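Local coordinates for protein putative L-alanine-DL-glutamate epimerase (Burkholderia xenovorans, PDB 3GO2) that binds magnesium and probably acts as a racemase or epimerase of the mandelate racemase/muconate lactonizing enzyme family, at residues S248-R258 / P279-D287; I313-H323 / N338-R348. All coordinates share one frame; numbering follows the deposited sequence.

Contact 1 of 2, residues S248-R258 / P279-D287; sequences SYSPQGLAYVR and PFFDANAVD. With MG (magnesium ion), chain C.
Pro-251, in the helix turn capped by Ser-250, lies against Phe-280 with their CA atoms 4.9 Å apart, and the backbones close further to 3.8 Å between Ala-255 CA and Ala-285 CA. Helix 273-282 ends in a Schellman motif at Asn-284, whose positive phi (59°) turns the chain toward strand 288-291. Small side chains permit the approach: Ala-255 CB touches Ala-283 CB and Ala-285 CB. Pro-251 sets CG over the centre of the Phe-280 ring, 3.9 Å from its centroid, a CH-pi contact, while Leu-254 crosses the same phenylalanine at about a right angle and brings its CD2 to Phe-280 CD1. Tyr-249 OH binds the magnesium ion at 2.5 Å, beside two waters.

Arg-258 has CG anti to the backbone N (chi1 -173°) and runs extended to NE, carrying the guanidinium past Ala-285 O. NE and NH2 grip Asp-287 OD2 and OD1, each at 3.0 Å, from above a carboxylate turned 88° from the guanidinium. NH1 donates almost straight to Asn-284 O, with Val-286 O over the guanidinium face. Water 1 joins Asn-284 O to Ala-255 O. Asp-287 OD2 also accepts from Ile-265 N, and Tyr-256 of a neighbouring subunit makes a cation-pi contact with Arg-258. The buried guanidinium therefore ties a helix C-terminus and a strand entrance to the preceding barrel helix, Asp-287 probably balancing its charge.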
loop_
_atom_site.group_PDB
_atom_site.type_symbol
_atom_site.label_atom_id
_atom_site.label_comp_id
_atom_site.label_asym_id
_atom_site.label_seq_id
_atom_site.Cartn_x
_atom_site.Cartn_y
_atom_site.Cartn_z
ATOM N N SER A 248 -8.761 -21.209 5.383
ATOM C CA SER A 248 -7.375 -20.804 5.229
ATOM C C SER A 248 -6.989 -19.871 6.346
ATOM O O SER A 248 -7.788 -18.998 6.743
ATOM C CB SER A 248 -7.226 -20.052 3.902
ATOM O OG SER A 248 -5.881 -19.647 3.698
ATOM N N TYR A 249 -5.732 -19.988 6.790
ATOM C CA TYR A 249 -5.148 -19.026 7.696
ATOM C C TYR A 249 -4.191 -18.050 6.968
ATOM O O TYR A 249 -3.355 -17.389 7.598
ATOM C CB TYR A 249 -4.439 -19.779 8.808
ATOM C CG TYR A 249 -5.397 -20.547 9.703
ATOM C CD1 TYR A 249 -6.469 -19.907 10.280
ATOM C CD2 TYR A 249 -5.213 -21.907 9.977
ATOM C CE1 TYR A 249 -7.343 -20.565 11.112
ATOM C CE2 TYR A 249 -6.094 -22.580 10.831
ATOM C CZ TYR A 249 -7.151 -21.887 11.393
ATOM O OH TYR A 249 -8.046 -22.501 12.238
ATOM N N SER A 250 -4.333 -17.977 5.652
ATOM C CA SER A 250 -3.619 -17.014 4.826
ATOM C C SER A 250 -4.586 -16.071 4.102
ATOM O O SER A 250 -5.070 -16.399 3.009
ATOM C CB SER A 250 -2.781 -17.719 3.775
ATOM O OG SER A 250 -2.118 -16.729 2.957
ATOM N N PRO A 251 -4.859 -14.904 4.684
ATOM C CA PRO A 251 -5.738 -13.967 3.996
ATOM C C PRO A 251 -5.176 -13.620 2.620
ATOM O O PRO A 251 -5.935 -13.520 1.663
ATOM C CB PRO A 251 -5.770 -12.737 4.915
ATOM C CG PRO A 251 -5.388 -13.268 6.247
ATOM C CD PRO A 251 -4.507 -14.446 6.038
ATOM N N GLN A 252 -3.853 -13.449 2.508
ATOM C CA GLN A 252 -3.247 -13.126 1.194
ATOM C C GLN A 252 -3.444 -14.269 0.176
ATOM O O GLN A 252 -3.815 -14.036 -0.980
ATOM C CB GLN A 252 -1.752 -12.755 1.379
ATOM C CG GLN A 252 -0.955 -12.579 0.130
ATOM C CD GLN A 252 0.571 -12.434 0.390
ATOM O OE1 GLN A 252 1.010 -12.095 1.490
ATOM N NE2 GLN A 252 1.361 -12.735 -0.622
ATOM N N GLY A 253 -3.233 -15.508 0.605
ATOM C CA GLY A 253 -3.355 -16.660 -0.278
ATOM C C GLY A 253 -4.807 -16.879 -0.688
ATOM O O GLY A 253 -5.105 -17.087 -1.856
ATOM N N LEU A 254 -5.718 -16.813 0.280
ATOM C CA LEU A 254 -7.141 -16.949 -0.041
ATOM C C LEU A 254 -7.604 -15.843 -0.960
ATOM O O LEU A 254 -8.347 -16.117 -1.912
ATOM C CB LEU A 254 -7.997 -17.017 1.210
ATOM C CG LEU A 254 -9.483 -17.250 1.010
ATOM C CD1 LEU A 254 -9.743 -18.588 0.275
ATOM C CD2 LEU A 254 -10.253 -17.189 2.346
ATOM N N ALA A 255 -7.156 -14.607 -0.711
ATOM C CA ALA A 255 -7.511 -13.509 -1.612
ATOM C C ALA A 255 -6.998 -13.737 -3.038
ATOM O O ALA A 255 -7.673 -13.396 -4.001
ATOM C CB ALA A 255 -7.035 -12.157 -1.064
ATOM N N TYR A 256 -5.812 -14.308 -3.171
ATOM C CA TYR A 256 -5.267 -14.632 -4.496
ATOM C C TYR A 256 -6.179 -15.642 -5.183
ATOM O O TYR A 256 -6.527 -15.504 -6.367
ATOM C CB TYR A 256 -3.803 -15.146 -4.393
ATOM C CG TYR A 256 -3.181 -15.287 -5.749
ATOM C CD1 TYR A 256 -2.481 -14.225 -6.319
ATOM C CD2 TYR A 256 -3.355 -16.434 -6.501
ATOM C CE1 TYR A 256 -1.942 -14.316 -7.564
ATOM C CE2 TYR A 256 -2.832 -16.534 -7.791
ATOM C CZ TYR A 256 -2.141 -15.465 -8.322
ATOM O OH TYR A 256 -1.629 -15.533 -9.590
ATOM N N VAL A 257 -6.557 -16.685 -4.447
ATOM C CA VAL A 257 -7.449 -17.692 -4.972
ATOM C C VAL A 257 -8.767 -17.064 -5.420
ATOM O O VAL A 257 -9.221 -17.317 -6.544
ATOM C CB VAL A 257 -7.659 -18.845 -3.953
ATOM C CG1 VAL A 257 -8.744 -19.797 -4.441
ATOM C CG2 VAL A 257 -6.301 -19.604 -3.734
ATOM N N ARG A 258 -9.382 -16.240 -4.570
ATOM C CA ARG A 258 -10.672 -15.652 -4.942
ATOM C C ARG A 258 -10.543 -14.816 -6.220
ATOM O O ARG A 258 -11.391 -14.881 -7.120
ATOM C CB ARG A 258 -11.273 -14.829 -3.819
ATOM C CG ARG A 258 -12.698 -14.357 -4.118
ATOM C CD ARG A 258 -13.037 -13.139 -3.346
ATOM N NE ARG A 258 -14.388 -12.654 -3.653
ATOM C CZ ARG A 258 -14.810 -11.428 -3.385
ATOM N NH1 ARG A 258 -14.005 -10.510 -2.809
ATOM N NH2 ARG A 258 -16.043 -11.090 -3.698
ATOM N N PRO A 279 -8.670 -9.394 8.742
ATOM C CA PRO A 279 -7.683 -9.479 7.677
ATOM C C PRO A 279 -8.216 -10.064 6.352
ATOM O O PRO A 279 -7.756 -9.670 5.279
ATOM C CB PRO A 279 -6.589 -10.378 8.265
ATOM C CG PRO A 279 -6.863 -10.467 9.676
ATOM C CD PRO A 279 -8.213 -10.046 9.977
ATOM N N PHE A 280 -9.205 -10.949 6.432
ATOM C CA PHE A 280 -9.800 -11.529 5.252
ATOM C C PHE A 280 -10.632 -10.499 4.520
ATOM O O PHE A 280 -10.547 -10.379 3.292
ATOM C CB PHE A 280 -10.612 -12.773 5.616
ATOM C CG PHE A 280 -9.753 -13.897 6.144
ATOM C CD1 PHE A 280 -9.202 -14.814 5.287
ATOM C CD2 PHE A 280 -9.486 -14.006 7.504
ATOM C CE1 PHE A 280 -8.385 -15.841 5.770
ATOM C CE2 PHE A 280 -8.700 -15.012 7.999
ATOM C CZ PHE A 280 -8.140 -15.951 7.107
ATOM N N PHE A 281 -11.424 -9.720 5.252
ATOM C CA PHE A 281 -12.246 -8.712 4.591
ATOM C C PHE A 281 -11.354 -7.606 3.997
ATOM O O PHE A 281 -11.603 -7.127 2.875
ATOM C CB PHE A 281 -13.276 -8.132 5.557
ATOM C CG PHE A 281 -14.314 -9.129 6.086
ATOM C CD1 PHE A 281 -14.383 -10.443 5.660
ATOM C CD2 PHE A 281 -15.268 -8.701 7.008
ATOM C CE1 PHE A 281 -15.336 -11.310 6.162
ATOM C CE2 PHE A 281 -16.226 -9.568 7.510
ATOM C CZ PHE A 281 -16.263 -10.874 7.077
ATOM N N ASP A 282 -10.317 -7.207 4.727
ATOM C CA ASP A 282 -9.389 -6.175 4.227
ATOM C C ASP A 282 -8.713 -6.597 2.908
ATOM O O ASP A 282 -8.407 -5.745 2.059
ATOM C CB ASP A 282 -8.329 -5.881 5.278
ATOM C CG ASP A 282 -8.881 -5.086 6.467
ATOM O OD1 ASP A 282 -10.021 -4.601 6.417
ATOM O OD2 ASP A 282 -8.114 -4.942 7.420
ATOM N N ALA A 283 -8.510 -7.901 2.759
ATOM C CA ALA A 283 -7.883 -8.475 1.581
ATOM C C ALA A 283 -8.840 -8.831 0.443
ATOM O O ALA A 283 -8.377 -9.284 -0.598
ATOM C CB ALA A 283 -7.042 -9.704 1.995
ATOM N N ASN A 284 -10.137 -8.586 0.607
ATOM C CA ASN A 284 -11.135 -8.995 -0.405
ATOM C C ASN A 284 -11.093 -10.495 -0.619
ATOM O O ASN A 284 -11.244 -10.984 -1.751
ATOM C CB ASN A 284 -10.906 -8.304 -1.755
ATOM C CG ASN A 284 -11.138 -6.844 -1.695
ATOM O OD1 ASN A 284 -12.174 -6.402 -1.222
ATOM N ND2 ASN A 284 -10.184 -6.064 -2.213
ATOM N N ALA A 285 -10.904 -11.255 0.459
ATOM C CA ALA A 285 -10.684 -12.685 0.323
ATOM C C ALA A 285 -11.971 -13.496 0.122
ATOM O O ALA A 285 -11.883 -14.650 -0.310
ATOM C CB ALA A 285 -9.916 -13.244 1.566
ATOM N N VAL A 286 -13.142 -12.944 0.455
ATOM C CA VAL A 286 -14.385 -13.757 0.417
ATOM C C VAL A 286 -15.587 -13.098 -0.256
ATOM O O VAL A 286 -15.801 -11.884 -0.162
ATOM C CB VAL A 286 -14.831 -14.248 1.817
ATOM C CG1 VAL A 286 -13.734 -15.117 2.469
ATOM C CG2 VAL A 286 -15.220 -13.094 2.694
ATOM N N ASP A 287 -16.375 -13.917 -0.945
ATOM C CA ASP A 287 -17.729 -13.522 -1.290
ATOM C C ASP A 287 -18.670 -13.630 -0.084
ATOM O O ASP A 287 -19.513 -12.740 0.147
ATOM C CB ASP A 287 -18.266 -14.371 -2.432
ATOM C CG ASP A 287 -17.558 -14.100 -3.732
ATOM O OD1 ASP A 287 -18.019 -13.222 -4.479
ATOM O OD2 ASP A 287 -16.504 -14.722 -4.005
HETATM MG MG MG C . -9.554 -21.399 13.831
HETATM O O HOH W 1 -9.338 -11.164 -3.791
HETATM O O HOH W 2 -8.742 -21.354 16.053
HETATM O O HOH W 3 -8.537 -19.091 13.916
#

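Contact 2 of 2, residues I313-H323 / N338-R348; sequences INVAPHNFYGH and NLRIMETDIDR
Backbone bonds join the two segments at one end, where Val-315 and Leu-339 form a single bridge: Val-315 N donates to Asn-338 O and Arg-340 N to Val-315 O, both at 2.8 Å. The Asn-338 amide adds a nearly straight bond from ND2 to Ile-313 O, lying in both the amide and the carbonyl plane.

Farther along, side chains replace the backbone pairing. Glu-343, extended with CG anti to the backbone N (chi1 -175°), brings OE1 to Asn-319 N at 2.8 Å, the donor standing above the carboxylate plane. Asn-319 answers through ND2, which donates to Glu-343 O at 3.0 Å. This reciprocal pair ties the two backbones together here. OE1 also meets the edge of the His-318 ring at CD2, with ring and carboxylate nearly coplanar, and Ser-124 holds OE2. His-318 ND1 bonds to Asp-292, consistent with the His-Asp dyad of this family, and Asp-345 OD1 to His-125 of the active site. At the far end the bent Arg-348 chain places NH1 on a lone pair of Tyr-321 O, 2.9 Å away, while NH2 donates to Asp-345 O and His-323 CE1 lies over the guanidinium face.

Among apolar contacts, Pro-317 CD meets Leu-339 CD1 and its CG meets Met-342 CG at 3.9 Å.

Strand 314-317 pairs with strand 288-291 in the barrel sheet, whereas strand 342-344 lies alongside strand 118-123. Helix 323-335 connects the two segments and packs on Pro-317 and Met-342, and helix 298-310 covers Val-315 and Asn-338.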
loop_
_atom_site.group_PDB
_atom_site.type_symbol
_atom_site.label_atom_id
_atom_site.label_comp_id
_atom_site.label_asym_id
_atom_site.label_seq_id
_atom_site.Cartn_x
_atom_site.Cartn_y
_atom_site.Cartn_z
ATOM N N ILE A 313 -20.745 -7.903 2.708
ATOM C CA ILE A 313 -20.581 -9.335 2.686
ATOM C C ILE A 313 -21.724 -9.969 3.468
ATOM O O ILE A 313 -21.991 -9.568 4.592
ATOM C CB ILE A 313 -19.228 -9.722 3.360
ATOM C CG1 ILE A 313 -18.055 -9.161 2.555
ATOM C CG2 ILE A 313 -19.106 -11.235 3.541
ATOM C CD1 ILE A 313 -16.710 -9.289 3.263
ATOM N N ASN A 314 -22.404 -10.937 2.857
ATOM C CA ASN A 314 -23.435 -11.684 3.545
ATOM C C ASN A 314 -22.811 -12.872 4.264
ATOM O O ASN A 314 -21.735 -13.379 3.876
ATOM C CB ASN A 314 -24.512 -12.147 2.548
ATOM C CG ASN A 314 -25.397 -11.006 2.092
ATOM O OD1 ASN A 314 -25.294 -9.901 2.606
ATOM N ND2 ASN A 314 -26.261 -11.267 1.101
ATOM N N VAL A 315 -23.494 -13.313 5.321
ATOM C CA VAL A 315 -22.950 -14.344 6.220
ATOM C C VAL A 315 -23.824 -15.576 6.233
ATOM O O VAL A 315 -25.025 -15.502 5.919
ATOM C CB VAL A 315 -22.789 -13.808 7.663
ATOM C CG1 VAL A 315 -21.897 -12.593 7.682
ATOM C CG2 VAL A 315 -24.156 -13.458 8.275
ATOM N N ALA A 316 -23.235 -16.713 6.568
ATOM C CA ALA A 316 -23.990 -17.960 6.688
ATOM C C ALA A 316 -23.550 -18.662 7.967
ATOM O O ALA A 316 -22.365 -18.808 8.204
ATOM C CB ALA A 316 -23.740 -18.876 5.491
ATOM N N PRO A 317 -24.508 -19.131 8.779
ATOM C CA PRO A 317 -24.082 -19.912 9.951
ATOM C C PRO A 317 -23.479 -21.258 9.618
ATOM O O PRO A 317 -23.857 -21.895 8.616
ATOM C CB PRO A 317 -25.387 -20.149 10.725
ATOM C CG PRO A 317 -26.398 -19.408 10.059
ATOM C CD PRO A 317 -25.951 -18.860 8.781
ATOM N N HIS A 318 -22.518 -21.668 10.451
ATOM C CA HIS A 318 -21.959 -23.005 10.431
ATOM C C HIS A 318 -22.838 -23.858 11.350
ATOM O O HIS A 318 -22.960 -23.600 12.555
ATOM C CB HIS A 318 -20.533 -22.949 10.937
ATOM C CG HIS A 318 -19.774 -24.212 10.757
ATOM N ND1 HIS A 318 -18.669 -24.511 11.520
ATOM C CD2 HIS A 318 -19.905 -25.225 9.861
ATOM C CE1 HIS A 318 -18.148 -25.647 11.102
ATOM N NE2 HIS A 318 -18.886 -26.113 10.111
ATOM N N ASN A 319 -23.471 -24.875 10.783
ATOM C CA ASN A 319 -24.473 -25.617 11.529
ATOM C C ASN A 319 -24.508 -27.055 11.078
ATOM O O ASN A 319 -25.109 -27.355 10.054
ATOM C CB ASN A 319 -25.840 -24.969 11.309
ATOM C CG ASN A 319 -26.922 -25.616 12.129
ATOM O OD1 ASN A 319 -26.780 -25.757 13.333
ATOM N ND2 ASN A 319 -28.000 -26.033 11.476
ATOM N N PHE A 320 -23.862 -27.932 11.839
ATOM C CA PHE A 320 -23.747 -29.341 11.458
ATOM C C PHE A 320 -23.713 -30.273 12.680
ATOM O O PHE A 320 -23.080 -31.331 12.681
ATOM C CB PHE A 320 -22.560 -29.546 10.500
ATOM C CG PHE A 320 -21.213 -29.537 11.151
ATOM C CD1 PHE A 320 -20.441 -30.709 11.197
ATOM C CD2 PHE A 320 -20.700 -28.384 11.724
ATOM C CE1 PHE A 320 -19.182 -30.694 11.798
ATOM C CE2 PHE A 320 -19.452 -28.389 12.329
ATOM C CZ PHE A 320 -18.711 -29.529 12.375
ATOM N N TYR A 321 -24.444 -29.871 13.711
ATOM C CA TYR A 321 -24.439 -30.556 14.983
ATOM C C TYR A 321 -25.875 -31.030 15.266
ATOM O O TYR A 321 -26.603 -31.428 14.345
ATOM C CB TYR A 321 -23.961 -29.576 16.054
ATOM C CG TYR A 321 -22.743 -28.717 15.698
ATOM C CD1 TYR A 321 -21.455 -29.215 15.877
ATOM C CD2 TYR A 321 -22.895 -27.386 15.236
ATOM C CE1 TYR A 321 -20.297 -28.415 15.593
ATOM C CE2 TYR A 321 -21.759 -26.567 14.923
ATOM C CZ TYR A 321 -20.464 -27.099 15.120
ATOM O OH TYR A 321 -19.322 -26.339 14.861
ATOM N N GLY A 322 -26.305 -30.965 16.524
ATOM C CA GLY A 322 -27.634 -31.432 16.901
ATOM C C GLY A 322 -28.724 -30.388 16.740
ATOM O O GLY A 322 -28.483 -29.256 16.295
ATOM N N HIS A 323 -29.945 -30.761 17.124
ATOM C CA HIS A 323 -31.086 -29.846 16.954
ATOM C C HIS A 323 -30.926 -28.553 17.714
ATOM O O HIS A 323 -31.400 -27.527 17.263
ATOM C CB HIS A 323 -32.414 -30.478 17.401
ATOM C CG HIS A 323 -32.953 -31.506 16.463
ATOM N ND1 HIS A 323 -32.583 -31.592 15.136
ATOM C CD2 HIS A 323 -33.862 -32.494 16.668
ATOM C CE1 HIS A 323 -33.250 -32.576 14.563
ATOM N NE2 HIS A 323 -34.031 -33.141 15.471
ATOM N N ASN A 338 -28.044 -9.309 6.578
ATOM C CA ASN A 338 -27.120 -9.732 5.529
ATOM C C ASN A 338 -26.865 -11.250 5.577
ATOM O O ASN A 338 -25.746 -11.699 5.766
ATOM C CB ASN A 338 -25.810 -8.911 5.583
ATOM C CG ASN A 338 -25.130 -8.930 6.968
ATOM O OD1 ASN A 338 -25.794 -8.745 7.991
ATOM N ND2 ASN A 338 -23.810 -9.112 6.989
ATOM N N LEU A 339 -27.943 -12.030 5.421
ATOM C CA LEU A 339 -27.905 -13.485 5.539
ATOM C C LEU A 339 -27.858 -14.139 4.162
ATOM O O LEU A 339 -28.801 -14.004 3.362
ATOM C CB LEU A 339 -29.125 -14.003 6.309
ATOM C CG LEU A 339 -29.259 -15.519 6.452
ATOM C CD1 LEU A 339 -28.251 -16.095 7.458
ATOM C CD2 LEU A 339 -30.700 -15.888 6.860
ATOM N N ARG A 340 -26.783 -14.871 3.884
ATOM C CA ARG A 340 -26.652 -15.546 2.593
ATOM C C ARG A 340 -27.607 -16.727 2.440
ATOM O O ARG A 340 -28.321 -16.853 1.416
ATOM C CB ARG A 340 -25.208 -16.072 2.367
ATOM C CG ARG A 340 -25.036 -16.731 0.986
ATOM C CD ARG A 340 -25.217 -15.701 -0.097
ATOM N NE ARG A 340 -25.243 -16.222 -1.452
ATOM C CZ ARG A 340 -26.342 -16.607 -2.106
ATOM N NH1 ARG A 340 -27.529 -16.626 -1.508
ATOM N NH2 ARG A 340 -26.246 -17.010 -3.358
ATOM N N ILE A 341 -27.567 -17.597 3.445
ATOM C CA ILE A 341 -28.240 -18.907 3.478
ATOM C C ILE A 341 -27.873 -19.539 4.822
ATOM O O ILE A 341 -26.948 -19.058 5.476
ATOM C CB ILE A 341 -27.770 -19.809 2.320
ATOM C CG1 ILE A 341 -28.678 -21.017 2.145
ATOM C CG2 ILE A 341 -26.327 -20.283 2.512
ATOM C CD1 ILE A 341 -28.515 -21.668 0.758
ATOM N N MET A 342 -28.582 -20.595 5.245
ATOM C CA MET A 342 -28.245 -21.322 6.484
ATOM C C MET A 342 -27.964 -22.802 6.209
ATOM O O MET A 342 -28.728 -23.496 5.549
ATOM C CB MET A 342 -29.332 -21.192 7.575
ATOM C CG MET A 342 -29.062 -22.027 8.866
ATOM S SD MET A 342 -30.165 -21.498 10.219
ATOM C CE MET A 342 -30.175 -23.087 11.134
ATOM N N GLU A 343 -26.833 -23.269 6.709
ATOM C CA GLU A 343 -26.486 -24.679 6.668
ATOM C C GLU A 343 -27.364 -25.508 7.583
ATOM O O GLU A 343 -27.652 -25.105 8.680
ATOM C CB GLU A 343 -25.033 -24.843 7.157
ATOM C CG GLU A 343 -24.514 -26.276 7.048
ATOM C CD GLU A 343 -23.073 -26.423 7.484
ATOM O OE1 GLU A 343 -22.575 -25.543 8.229
ATOM O OE2 GLU A 343 -22.445 -27.426 7.073
ATOM N N THR A 344 -27.732 -26.711 7.159
ATOM C CA THR A 344 -28.288 -27.673 8.113
ATOM C C THR A 344 -28.042 -29.082 7.585
ATOM O O THR A 344 -27.950 -29.273 6.378
ATOM C CB THR A 344 -29.797 -27.416 8.375
ATOM O OG1 THR A 344 -30.189 -28.058 9.580
ATOM C CG2 THR A 344 -30.660 -27.914 7.214
ATOM N N ASP A 345 -27.939 -30.048 8.483
ATOM C CA ASP A 345 -27.854 -31.464 8.080
ATOM C C ASP A 345 -29.261 -32.008 8.099
ATOM O O ASP A 345 -29.978 -31.918 9.110
ATOM C CB ASP A 345 -26.956 -32.254 9.038
ATOM C CG ASP A 345 -25.478 -31.951 8.845
ATOM O OD1 ASP A 345 -25.062 -31.613 7.712
ATOM O OD2 ASP A 345 -24.707 -32.098 9.820
ATOM N N ILE A 346 -29.679 -32.575 6.980
ATOM C CA ILE A 346 -31.010 -33.158 6.886
ATOM C C ILE A 346 -30.965 -34.650 7.272
ATOM O O ILE A 346 -31.984 -35.209 7.714
ATOM C CB ILE A 346 -31.610 -32.888 5.478
ATOM C CG1 ILE A 346 -31.938 -31.395 5.305
ATOM C CG2 ILE A 346 -32.852 -33.722 5.230
ATOM C CD1 ILE A 346 -32.866 -30.795 6.371
ATOM N N ASP A 347 -29.797 -35.275 7.122
ATOM C CA ASP A 347 -29.553 -36.631 7.633
ATOM C C ASP A 347 -29.421 -36.564 9.156
ATOM O O ASP A 347 -28.526 -35.882 9.684
ATOM C CB ASP A 347 -28.301 -37.249 7.020
ATOM C CG ASP A 347 -28.381 -37.378 5.501
ATOM O OD1 ASP A 347 -29.184 -38.217 5.024
ATOM O OD2 ASP A 347 -27.639 -36.632 4.801
ATOM N N ARG A 348 -30.320 -37.270 9.856
ATOM C CA ARG A 348 -30.335 -37.247 11.318
ATOM C C ARG A 348 -30.165 -38.641 11.889
ATOM O O ARG A 348 -30.559 -39.648 11.283
ATOM C CB ARG A 348 -31.625 -36.647 11.885
ATOM C CG ARG A 348 -32.085 -35.296 11.327
ATOM C CD ARG A 348 -30.994 -34.245 11.296
ATOM N NE ARG A 348 -30.458 -33.925 12.609
ATOM C CZ ARG A 348 -29.630 -32.899 12.836
ATOM N NH1 ARG A 348 -29.165 -32.652 14.042
ATOM N NH2 ARG A 348 -29.263 -32.103 11.838
HETATM O O HOH W 4 -25.821 -32.891 12.117
#

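In the fold
Both contacts belong to the enolase-superfamily barrel and follow one another along the chain, their centres 22 Å apart. They touch around Ile-313: its CD1 meets Phe-281 CD1 at 3.5 Å, and its CG2 lies 3.7 Å from Asp-287 O. Contact 2 borders the active site, with the His-318 side chain about 4 Å from a magnesium ion and about 3 Å from its ligand Glu-269, while His-125, the partner of Asp-345, binds 2-oxoglutarate. Contact 1 instead reaches a separate magnesium through Tyr-249, shared with the Thr-270 carbonyl of the same chain, the Pro-78 carbonyl of a neighbouring subunit and two waters. The Tyr-249 side chain is about 12 Å from another bound magnesium.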